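Local coordinates for putative peptide ABC-transport system periplasmic peptide-binding protein (Campylobacter jejuni, PDB 4OEV) that binds nickel outside the cytoplasmic membrane, where it probably serves as the extracytoplasmic solute-binding component of an ABC-type importer, at residues D255-V258 against R259-L262. Residues are numbered along the deposited sequence; the frame is centred on the assembly and turned at random.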
ATOM      1  N   ASP A 255      21.916   5.090  15.491  1.00 29.19           N
ATOM      2  CA  ASP A 255      23.022   4.185  15.755  1.00 29.51           C
ATOM      3  C   ASP A 255      22.714   2.754  15.342  1.00 28.88           C
ATOM      4  O   ASP A 255      21.768   2.115  15.832  1.00 28.85           O
ATOM      5  CB  ASP A 255      23.383   4.204  17.278  1.00 36.71           C
ATOM      6  CG  ASP A 255      24.673   3.462  17.601  1.00 45.24           C
ATOM      7  OD1 ASP A 255      24.987   2.416  16.957  1.00 49.33           O
ATOM      8  OD2 ASP A 255      25.382   3.902  18.540  1.00 48.00           O
ATOM      9  N   LEU A 256      23.564   2.223  14.486  1.00 29.04           N
ATOM     10  CA  LEU A 256      23.373   0.862  13.952  1.00 28.53           C
ATOM     11  C   LEU A 256      23.228  -0.182  15.074  1.00 28.66           C
ATOM     12  O   LEU A 256      22.316  -1.029  15.065  1.00 30.85           O
ATOM     13  CB  LEU A 256      24.549   0.501  13.064  1.00 28.57           C
ATOM     14  CG  LEU A 256      24.538  -0.959  12.613  1.00 31.83           C
ATOM     15  CD1 LEU A 256      23.290  -1.232  11.747  1.00 31.97           C
ATOM     16  CD2 LEU A 256      25.803  -1.242  11.834  1.00 35.49           C
ATOM     17  N   LYS A 257      24.112  -0.123  16.055  1.00 29.25           N
ATOM     18  CA  LYS A 257      24.050  -1.096  17.159  1.00 29.98           C
ATOM     19  C   LYS A 257      22.747  -0.990  17.930  1.00 30.25           C
ATOM     20  O   LYS A 257      22.230  -1.988  18.415  1.00 32.67           O
ATOM     21  CB  LYS A 257      25.228  -0.905  18.120  1.00 31.65           C
ATOM     22  CG  LYS A 257      26.585  -1.366  17.534  1.00 35.20           C
ATOM     23  CD  LYS A 257      27.773  -0.905  18.448  1.00 40.01           C
ATOM     24  CE  LYS A 257      29.148  -1.274  17.859  1.00 42.84           C
ATOM     25  NZ  LYS A 257      30.315  -0.689  18.626  1.00 43.98           N
ATOM     26  N   VAL A 258      22.238   0.226  18.088  1.00 28.20           N
ATOM     27  CA  VAL A 258      20.970   0.424  18.811  1.00 29.44           C
ATOM     28  C   VAL A 258      19.797  -0.203  18.027  1.00 28.70           C
ATOM     29  O   VAL A 258      18.974  -0.933  18.569  1.00 27.12           O
ATOM     30  CB  VAL A 258      20.712   1.921  19.027  1.00 30.67           C
ATOM     31  CG1 VAL A 258      19.234   2.186  19.470  1.00 29.84           C
ATOM     32  CG2 VAL A 258      21.753   2.499  20.016  1.00 31.51           C
ATOM     33  N   ARG A 259      19.751   0.033  16.721  1.00 27.39           N
ATOM     34  CA  ARG A 259      18.684  -0.510  15.914  1.00 28.39           C
ATOM     35  C   ARG A 259      18.776  -2.041  15.861  1.00 30.66           C
ATOM     36  O   ARG A 259      17.753  -2.730  15.924  1.00 30.56           O
ATOM     37  CB  ARG A 259      18.732   0.086  14.493  1.00 29.36           C
ATOM     38  CG  ARG A 259      18.172   1.467  14.416  1.00 28.76           C
ATOM     39  CD  ARG A 259      18.264   1.990  13.023  1.00 31.34           C
ATOM     40  NE  ARG A 259      19.608   2.495  12.686  1.00 31.84           N
ATOM     41  CZ  ARG A 259      20.376   2.012  11.713  1.00 30.62           C
ATOM     42  NH1 ARG A 259      21.553   2.594  11.502  1.00 31.35           N
ATOM     43  NH2 ARG A 259      19.990   0.963  10.939  1.00 27.50           N
ATOM     44  N   GLN A 260      19.991  -2.587  15.797  1.00 28.34           N
ATOM     45  CA  GLN A 260      20.107  -4.037  15.828  1.00 29.52           C
ATOM     46  C   GLN A 260      19.665  -4.583  17.204  1.00 33.77           C
ATOM     47  O   GLN A 260      18.999  -5.608  17.325  1.00 34.79           O
ATOM     48  CB  GLN A 260      21.544  -4.454  15.548  1.00 29.68           C
ATOM     49  CG  GLN A 260      22.068  -4.014  14.190  1.00 31.93           C
ATOM     50  CD  GLN A 260      23.550  -4.348  14.022  1.00 37.62           C
ATOM     51  OE1 GLN A 260      24.358  -4.108  14.926  1.00 38.04           O
ATOM     52  NE2 GLN A 260      23.912  -4.884  12.862  1.00 36.39           N
ATOM     53  N   ALA A 261      20.055  -3.881  18.245  1.00 32.40           N
ATOM     54  CA  ALA A 261      19.698  -4.328  19.594  1.00 34.11           C
ATOM     55  C   ALA A 261      18.170  -4.376  19.762  1.00 35.71           C
ATOM     56  O   ALA A 261      17.628  -5.347  20.317  1.00 33.40           O
ATOM     57  CB  ALA A 261      20.342  -3.440  20.615  1.00 31.35           C
ATOM     58  N   LEU A 262      17.473  -3.341  19.292  1.00 32.64           N
ATOM     59  CA  LEU A 262      16.019  -3.309  19.412  1.00 35.25           C
ATOM     60  C   LEU A 262      15.357  -4.444  18.619  1.00 35.21           C
ATOM     61  O   LEU A 262      14.336  -5.003  19.038  1.00 33.95           O
ATOM     62  CB  LEU A 262      15.482  -1.958  18.956  1.00 33.84           C
ATOM     63  CG  LEU A 262      16.024  -0.830  19.830  1.00 31.04           C
ATOM     64  CD1 LEU A 262      15.650   0.462  19.279  1.00 22.89           C
ATOM     65  CD2 LEU A 262      15.459  -0.936  21.267  1.00 32.91           C
TER
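Four successive i to i+4 bonds, running from the amides of Arg-259, Gln-260, Ala-261 and Leu-262 back to the carbonyls of Asp-255, Leu-256, Lys-257 and Val-258, form the first turns of an alpha helix whose N-cap is Asp-255. The series opens with Arg-259 N to Asp-255 O at 3.0 Å and a nearly straight N-H...O angle of 164°, so the cap residue contributes its carbonyl as well as its side chain. That side chain accepts from the first turn: Lys-257 N reaches Asp-255 OD1 at 2.8 Å, on the anti side of the carboxylate and somewhat out of its plane.

Arg-259 illustrates how a long side chain can double back along the helix start. Its chain bends at chi3 (-80°), which folds the guanidinium toward the N-terminus until a face lies over Leu-256 CA, with NH1 3.5 Å from that carbon. The charged end is fixed by carbonyls and an amide: NH1 bonds to Lys-254 O, while NH2 is held by Asn-451 OD1 and Pro-452 O. Leu-256 also meets Gln-260, running slantwise across the glutamine chain, and Leu-256 CG comes to 3.8 Å from the amide carbon CD of Gln-260.

The buried side joins this helix to its surroundings in the solute-binding fold, away from the nickel and oxalate sites. Val-258 packs on Leu-311 of helix 304-313 and on Leu-331 of strand 329-338, and Leu-262 on Phe-333 of the same strand. One turn apart, Val-258 and Leu-262 run alongside each other in a common direction. With Val-258 CG1 opposite the backbone N (chi1 166°), that methyl comes to 4.0 Å from Leu-262 CD1.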